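Local atomic coordinates of SAG family member (Sag19) (PDB entry 6ZZB), a protein that is a major surface antigen of the apicomplexan parasite Eimeria tenella, with a fold related to the CAP proteins and a molecular function that remains unknown. Residues A[95-100]-A[190-195]; A[129-134]-A[201-206]; A[164-169]-A[214-219]. All coordinates share one frame; numbering follows the deposited sequence.

From the N terminus the chain meets 95-100, 129-134 and 164-169 in turn, and their partners 190-195, 201-206 and 214-219 follow in the same order, so every pair of contacts crosses. Contact 1 closes the first long loop by setting the start of helix 97-105 against strand 190-196. Contact 2 closes the next, pairing strand 126-131 with strand 203-211; because strands 190-196 and 203-211 are neighbours in one sheet, the two contacts touch, Ala195 packing on Leu206. Contact 3 closes the last, joining the loop after helix 138-155 to the one before helix 223-231. It lies about 27 Å from contact 2, centre to centre, on the opposite side of the chain's centre.

Contact 1 (A[95-100]-A[190-195]); sequences PTAPKI and KVSCAA
Ala97 and Pro98, in the first turn of helix 97-105, pack on Ser192 and Ala194 of strand 190-196, a buried helix-on-sheet contact within the α/β fold, consistent with the α-β-α sandwich of CAP proteins. Ala194 points its methyl at the helix start and fits against the peptide linking the two helical residues: its CB is 3.4 Å from Pro98 N and only 3.5 Å from Pro98 CA, closer than carbon pairs usually come. The proline ring meets this methyl through Pro98 CG and CD, both 3.7 Å from Ala194 CB. From the helix, Ala97 sends its own methyl toward the strand, where it touches the Ala194 methyl (CB to CB 3.9 Å) and rests on the carbonyl of Ser192 (Ala97 CB to Ser192 O 3.5 Å). Small side chains thus let the first helical turn sit close to the strand. Between Ser192 and Ala194 in the strand, Cys193 points away from the helix and forms a disulfide with Cys208 of the adjacent strand, while Val191 packs on Leu54 of helix 50-61. Thr96 is the N-cap residue of the helix; its OG1 accepts a weak bond from Lys99 N. No direct hydrogen bond joins the two segments, but a water bridges them. Ser192 places OG anti to its backbone N (chi1 180°), which carries the hydroxyl to this water at 2.8 Å from Ser192 OG, and Ala97 N donates to the same water at 2.8 Å.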
# COMPACT_ATOMS: atom_id res chain seq x y z
N PRO A 95 -15.87 3.78 -1.73
CA PRO A 95 -14.66 2.96 -1.88
C PRO A 95 -14.09 2.50 -0.54
O PRO A 95 -14.07 3.27 0.44
CB PRO A 95 -13.69 3.85 -2.65
CG PRO A 95 -14.16 5.26 -2.28
CD PRO A 95 -15.67 5.13 -2.24
N THR A 96 -13.62 1.29 -0.53
CA THR A 96 -13.02 0.61 0.64
C THR A 96 -11.80 -0.17 0.16
O THR A 96 -11.64 -0.33 -1.07
CB THR A 96 -14.02 -0.34 1.29
OG1 THR A 96 -14.31 -1.31 0.28
CG2 THR A 96 -15.30 0.32 1.75
N ALA A 97 -10.98 -0.67 1.07
CA ALA A 97 -9.81 -1.46 0.65
C ALA A 97 -10.24 -2.66 -0.17
O ALA A 97 -9.62 -2.93 -1.21
CB ALA A 97 -8.95 -1.79 1.83
N PRO A 98 -11.27 -3.45 0.20
CA PRO A 98 -11.65 -4.58 -0.65
C PRO A 98 -12.05 -4.14 -2.06
O PRO A 98 -11.66 -4.78 -3.03
CB PRO A 98 -12.83 -5.21 0.09
CG PRO A 98 -12.59 -4.84 1.53
CD PRO A 98 -11.98 -3.46 1.50
N LYS A 99 -12.82 -3.07 -2.17
CA LYS A 99 -13.29 -2.63 -3.50
C LYS A 99 -12.11 -2.15 -4.33
O LYS A 99 -12.10 -2.35 -5.56
CB LYS A 99 -14.32 -1.53 -3.39
CG LYS A 99 -15.59 -1.98 -2.71
CD LYS A 99 -16.52 -0.82 -2.42
CE LYS A 99 -17.83 -1.25 -1.83
NZ LYS A 99 -18.71 -0.08 -1.62
N ILE A 100 -11.13 -1.50 -3.72
CA ILE A 100 -9.94 -1.02 -4.47
C ILE A 100 -9.09 -2.22 -4.86
O ILE A 100 -8.60 -2.24 -6.01
CB ILE A 100 -9.18 0.02 -3.65
CG1 ILE A 100 -10.00 1.31 -3.57
CG2 ILE A 100 -7.79 0.27 -4.24
CD1 ILE A 100 -9.52 2.29 -2.51
N LYS A 190 -3.89 4.97 10.93
CA LYS A 190 -4.77 3.79 10.82
C LYS A 190 -4.55 3.16 9.45
O LYS A 190 -4.09 3.88 8.54
CB LYS A 190 -6.24 4.19 10.96
CG LYS A 190 -6.55 5.06 12.17
CD LYS A 190 -8.02 5.24 12.37
CE LYS A 190 -8.32 6.26 13.45
NZ LYS A 190 -9.72 6.14 13.88
N VAL A 191 -4.91 1.90 9.34
CA VAL A 191 -4.76 1.16 8.06
C VAL A 191 -5.89 0.16 7.89
O VAL A 191 -6.35 -0.42 8.86
CB VAL A 191 -3.37 0.52 7.98
CG1 VAL A 191 -3.16 -0.55 9.04
CG2 VAL A 191 -3.07 -0.04 6.59
N SER A 192 -6.35 0.02 6.65
CA SER A 192 -7.28 -1.04 6.25
C SER A 192 -6.68 -1.81 5.08
O SER A 192 -6.39 -1.17 4.06
CB SER A 192 -8.60 -0.45 5.87
OG SER A 192 -9.50 -1.49 5.47
N CYS A 193 -6.51 -3.11 5.22
CA CYS A 193 -5.90 -3.94 4.17
C CYS A 193 -6.93 -4.93 3.64
O CYS A 193 -7.79 -5.41 4.38
CB CYS A 193 -4.74 -4.75 4.72
SG CYS A 193 -3.33 -3.75 5.30
N ALA A 194 -6.83 -5.26 2.36
CA ALA A 194 -7.68 -6.27 1.74
C ALA A 194 -6.94 -6.89 0.58
O ALA A 194 -6.05 -6.23 -0.01
CB ALA A 194 -8.99 -5.68 1.29
N ALA A 195 -7.28 -8.10 0.22
CA ALA A 195 -6.63 -8.76 -0.93
C ALA A 195 -7.67 -9.52 -1.72
O ALA A 195 -8.57 -10.14 -1.11
CB ALA A 195 -5.55 -9.69 -0.50
O HOH W 1 -11.58 -0.56 3.85

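Contact 2 (A[129-134]-A[201-206]); sequences PFPHDT and AGHDVL. With SO4 (sulfate ion), chain C.
Phe130 holds CG between its backbone N and carbonyl carbon (chi1 59°), which swings the ring over Asp204, whose CB lies over one face as a CH-pi contact, 3.8 Å from the ring centroid. The phenyl ring is inclined 36° to the carboxylate, and Leu206 N lies at the ring edge. His132 takes the same first torsion (chi1 70°), folding its imidazole back over Ala201: Ala201 CA stands 3.6 Å from the centroid of the His132 ring, almost over its centre. This rotation also lets the residue grip one acceptor twice, with Gly202 O receiving both His132 N (3.1 Å) and His132 ND1 (3.0 Å) in its carbonyl plane, which limits rotation of the imidazole. Within the sheet, Phe130 and Asp204 are an antiparallel hydrogen-bonded pair, Phe130 N donating to Asp204 O at 2.9 Å. The His203 ring lies across Pro131, whose CA is over one face, 4.1 Å from the His203 centroid. His203 ND1 donates to a sulfate ion, probably acquired from the crystallisation solution, at a doubtfully short distance. Both carboxylate oxygens of Asp204 are engaged: OD1 accepts from Thr196 OG1 and Cys199 N, while a water lies between OD2 and Thr134 O and can hydrogen-bond to each. Thr134 N and OG1 both close a type I turn on Pro131 O. The backbone bridges around Phe130 and Asp204 pair strand 126-131 with 203-211 at the sheet margin, side chains packing at the strand ends, consistent with a CAP-like fold.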
# COMPACT_ATOMS: atom_id res chain seq x y z
N PRO A 129 1.01 -6.93 -5.78
CA PRO A 129 0.48 -8.05 -6.55
C PRO A 129 1.16 -9.35 -6.13
O PRO A 129 2.30 -9.32 -5.68
CB PRO A 129 0.84 -7.70 -7.99
CG PRO A 129 1.27 -6.25 -7.96
CD PRO A 129 1.86 -6.04 -6.58
N PHE A 130 0.43 -10.46 -6.21
CA PHE A 130 1.00 -11.79 -5.91
C PHE A 130 0.32 -12.79 -6.83
O PHE A 130 -0.80 -12.59 -7.27
CB PHE A 130 0.91 -12.12 -4.42
CG PHE A 130 -0.47 -12.13 -3.83
CD1 PHE A 130 -1.09 -10.95 -3.45
CD2 PHE A 130 -1.15 -13.33 -3.60
CE1 PHE A 130 -2.35 -10.95 -2.87
CE2 PHE A 130 -2.40 -13.34 -3.02
CZ PHE A 130 -3.02 -12.15 -2.67
N PRO A 131 1.03 -13.86 -7.26
CA PRO A 131 0.47 -14.76 -8.26
C PRO A 131 -0.80 -15.44 -7.77
O PRO A 131 -0.94 -15.76 -6.59
CB PRO A 131 1.57 -15.81 -8.50
CG PRO A 131 2.84 -15.17 -7.96
CD PRO A 131 2.38 -14.27 -6.83
N HIS A 132 -1.71 -15.69 -8.70
CA HIS A 132 -3.03 -16.30 -8.44
C HIS A 132 -2.88 -17.68 -7.81
O HIS A 132 -3.79 -18.08 -7.10
CB HIS A 132 -3.87 -16.40 -9.71
CG HIS A 132 -3.36 -17.41 -10.68
ND1 HIS A 132 -2.31 -17.14 -11.55
CD2 HIS A 132 -3.76 -18.68 -10.94
CE1 HIS A 132 -2.08 -18.22 -12.30
NE2 HIS A 132 -2.98 -19.14 -11.97
N ASP A 133 -1.77 -18.36 -8.07
CA ASP A 133 -1.64 -19.78 -7.65
C ASP A 133 -0.83 -19.86 -6.35
O ASP A 133 -0.45 -20.97 -6.00
CB ASP A 133 -1.07 -20.64 -8.79
CG ASP A 133 0.19 -20.13 -9.45
OD1 ASP A 133 0.61 -19.01 -9.15
OD2 ASP A 133 0.76 -20.88 -10.28
N THR A 134 -0.63 -18.75 -5.64
CA THR A 134 0.17 -18.74 -4.38
C THR A 134 -0.74 -18.52 -3.17
O THR A 134 -1.80 -17.87 -3.32
CB THR A 134 1.30 -17.72 -4.45
OG1 THR A 134 0.67 -16.44 -4.47
CG2 THR A 134 2.20 -17.90 -5.65
N ALA A 201 -6.29 -16.57 -12.89
CA ALA A 201 -5.09 -16.29 -13.69
C ALA A 201 -4.57 -14.93 -13.24
O ALA A 201 -5.25 -14.30 -12.39
CB ALA A 201 -5.43 -16.27 -15.15
N GLY A 202 -3.46 -14.49 -13.80
CA GLY A 202 -2.89 -13.18 -13.45
C GLY A 202 -2.47 -13.11 -11.99
O GLY A 202 -2.08 -14.12 -11.37
N HIS A 203 -2.47 -11.90 -11.44
CA HIS A 203 -2.04 -11.65 -10.05
C HIS A 203 -3.24 -11.17 -9.25
O HIS A 203 -3.93 -10.23 -9.66
CB HIS A 203 -0.90 -10.63 -10.00
CG HIS A 203 0.44 -11.20 -10.37
ND1 HIS A 203 0.71 -11.74 -11.60
CD2 HIS A 203 1.55 -11.34 -9.63
CE1 HIS A 203 1.96 -12.15 -11.61
NE2 HIS A 203 2.50 -11.93 -10.43
N ASP A 204 -3.43 -11.78 -8.09
CA ASP A 204 -4.21 -11.15 -7.01
C ASP A 204 -3.49 -9.88 -6.56
O ASP A 204 -2.28 -9.70 -6.81
CB ASP A 204 -4.43 -12.12 -5.85
CG ASP A 204 -5.40 -13.23 -6.16
OD1 ASP A 204 -6.58 -12.95 -6.38
OD2 ASP A 204 -4.93 -14.43 -6.18
N VAL A 205 -4.22 -9.04 -5.86
CA VAL A 205 -3.67 -7.76 -5.34
C VAL A 205 -4.00 -7.62 -3.85
O VAL A 205 -5.17 -7.75 -3.47
CB VAL A 205 -4.21 -6.55 -6.11
CG1 VAL A 205 -3.71 -5.23 -5.55
CG2 VAL A 205 -3.81 -6.65 -7.58
N LEU A 206 -2.99 -7.29 -3.06
CA LEU A 206 -3.12 -6.76 -1.69
C LEU A 206 -3.07 -5.25 -1.76
O LEU A 206 -2.09 -4.70 -2.33
CB LEU A 206 -2.00 -7.30 -0.83
CG LEU A 206 -1.84 -6.66 0.55
CD1 LEU A 206 -3.03 -6.94 1.44
CD2 LEU A 206 -0.58 -7.17 1.21
S SO4 C . 0.42 -11.61 -15.25
O1 SO4 C . -0.62 -10.67 -15.62
O2 SO4 C . 1.69 -10.91 -15.18
O3 SO4 C . 0.49 -12.66 -16.24
O4 SO4 C . 0.12 -12.19 -13.96
O HOH W 2 -3.35 -16.19 -4.71

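Contact 3 (A[164-169]-A[214-219]); sequences TYDVEN and LRKEDK
The Tyr165 ring is held between Leu214 CB, 4.3 Å above one face and toward its rim, and Val167 N on the opposite face; Arg215 O and Lys216 N lie at its edge. CG stands anti to the backbone N (chi1 179°), which sends the ring inward past Leu214, and its hydroxyl is hydrogen-bonded to Ser178 of helix 175-183. The backbones are joined on both sides of this residue. Tyr165 N donates to Asp218 O at 2.8 Å, and Glu217 N donates to Tyr165 O at 3.1 Å. This clasps the type II turn from Arg215 to Asp218 against an extended stretch, linking the loop after helix 138-155 to the one before helix 223-231. Asp218 OD2, salt-bridged to Lys187, steadies the turn by accepting Arg215 N from above its carboxylate plane. On the other segment, Asp166 OD1 accepts Glu168 N, an Asx turn within the type I turn from Asp166 to Asn169. Lys216 extends alongside Asp166 in the same direction, too far for a direct salt bridge (Asp166 OD1 to Lys216 NZ 4.6 Å). A water spans that gap, donating to Asp166 OD1 at 2.7 Å and accepting from Lys216 NZ at 2.8 Å.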
# COMPACT_ATOMS: atom_id res chain seq x y z
N THR A 164 10.40 14.60 -1.98
CA THR A 164 8.93 14.60 -1.81
C THR A 164 8.37 13.34 -2.46
O THR A 164 9.04 12.73 -3.30
CB THR A 164 8.27 15.87 -2.34
OG1 THR A 164 8.37 15.90 -3.77
CG2 THR A 164 8.87 17.12 -1.75
N TYR A 165 7.14 13.04 -2.11
CA TYR A 165 6.47 11.82 -2.61
C TYR A 165 5.90 12.15 -3.97
O TYR A 165 5.03 13.04 -4.05
CB TYR A 165 5.39 11.36 -1.63
CG TYR A 165 4.70 10.12 -2.16
CD1 TYR A 165 5.29 8.88 -2.07
CD2 TYR A 165 3.49 10.22 -2.83
CE1 TYR A 165 4.68 7.74 -2.58
CE2 TYR A 165 2.88 9.10 -3.37
CZ TYR A 165 3.49 7.86 -3.27
OH TYR A 165 2.86 6.74 -3.78
N ASP A 166 6.35 11.48 -5.02
CA ASP A 166 5.76 11.63 -6.36
C ASP A 166 5.78 10.25 -7.00
O ASP A 166 6.85 9.77 -7.41
CB ASP A 166 6.53 12.68 -7.16
CG ASP A 166 6.05 12.86 -8.58
OD1 ASP A 166 5.06 12.19 -8.99
OD2 ASP A 166 6.67 13.68 -9.27
N VAL A 167 4.60 9.67 -7.14
CA VAL A 167 4.47 8.26 -7.61
C VAL A 167 4.90 8.16 -9.08
O VAL A 167 5.08 7.02 -9.54
CB VAL A 167 3.04 7.76 -7.33
CG1 VAL A 167 2.01 8.42 -8.25
CG2 VAL A 167 2.95 6.24 -7.36
N GLU A 168 5.07 9.26 -9.82
CA GLU A 168 5.42 9.24 -11.26
C GLU A 168 6.92 9.48 -11.46
O GLU A 168 7.36 9.43 -12.62
CB GLU A 168 4.60 10.28 -12.03
CG GLU A 168 3.09 10.14 -11.85
CD GLU A 168 2.36 9.15 -12.74
OE1 GLU A 168 2.98 8.62 -13.68
OE2 GLU A 168 1.14 8.91 -12.48
N ASN A 169 7.70 9.69 -10.40
CA ASN A 169 9.16 9.97 -10.55
C ASN A 169 9.97 9.12 -9.58
O ASN A 169 9.42 8.65 -8.58
CB ASN A 169 9.46 11.45 -10.33
CG ASN A 169 8.87 12.32 -11.42
OD1 ASN A 169 8.78 11.91 -12.58
ND2 ASN A 169 8.49 13.53 -11.06
N LEU A 214 -0.28 9.54 2.20
CA LEU A 214 0.72 10.38 1.52
C LEU A 214 0.14 10.92 0.23
O LEU A 214 -0.53 10.18 -0.51
CB LEU A 214 1.98 9.57 1.19
CG LEU A 214 2.87 9.28 2.36
CD1 LEU A 214 3.94 8.28 1.91
CD2 LEU A 214 3.50 10.56 2.90
N ARG A 215 0.44 12.18 -0.07
CA ARG A 215 0.01 12.82 -1.32
C ARG A 215 1.21 13.47 -2.01
O ARG A 215 2.20 13.73 -1.33
CB ARG A 215 -1.12 13.80 -1.00
CG ARG A 215 -2.32 13.10 -0.38
CD ARG A 215 -3.48 14.03 -0.17
NE ARG A 215 -3.95 14.54 -1.45
CZ ARG A 215 -4.66 15.65 -1.62
NH1 ARG A 215 -5.00 16.39 -0.57
NH2 ARG A 215 -5.03 16.01 -2.83
N LYS A 216 1.07 13.75 -3.29
CA LYS A 216 2.12 14.41 -4.09
C LYS A 216 2.60 15.64 -3.33
O LYS A 216 1.75 16.42 -2.82
CB LYS A 216 1.61 14.74 -5.49
CG LYS A 216 2.71 14.95 -6.51
CD LYS A 216 2.19 15.52 -7.79
CE LYS A 216 3.30 15.88 -8.75
NZ LYS A 216 2.76 15.99 -10.12
N GLU A 217 3.93 15.77 -3.24
CA GLU A 217 4.70 16.87 -2.58
C GLU A 217 4.79 16.74 -1.06
O GLU A 217 5.60 17.47 -0.49
CB GLU A 217 4.23 18.27 -3.02
CG GLU A 217 4.57 18.57 -4.46
CD GLU A 217 4.65 20.04 -4.81
OE1 GLU A 217 5.36 20.78 -4.09
OE2 GLU A 217 4.02 20.45 -5.80
N ASP A 218 4.13 15.78 -0.38
CA ASP A 218 4.46 15.48 1.03
C ASP A 218 5.93 15.07 1.12
O ASP A 218 6.41 14.36 0.21
CB ASP A 218 3.61 14.35 1.61
CG ASP A 218 2.16 14.72 1.81
OD1 ASP A 218 1.83 15.92 1.70
OD2 ASP A 218 1.36 13.81 2.09
N LYS A 219 6.59 15.47 2.20
CA LYS A 219 7.94 14.96 2.56
C LYS A 219 7.72 13.70 3.38
O LYS A 219 7.21 13.73 4.48
CB LYS A 219 8.69 16.06 3.30
CG LYS A 219 9.02 17.25 2.40
CD LYS A 219 10.10 18.14 2.92
CE LYS A 219 10.45 19.23 1.94
NZ LYS A 219 11.25 20.30 2.59
O HOH W 3 6.09 15.53 -5.00
O HOH W 4 2.91 13.16 -10.32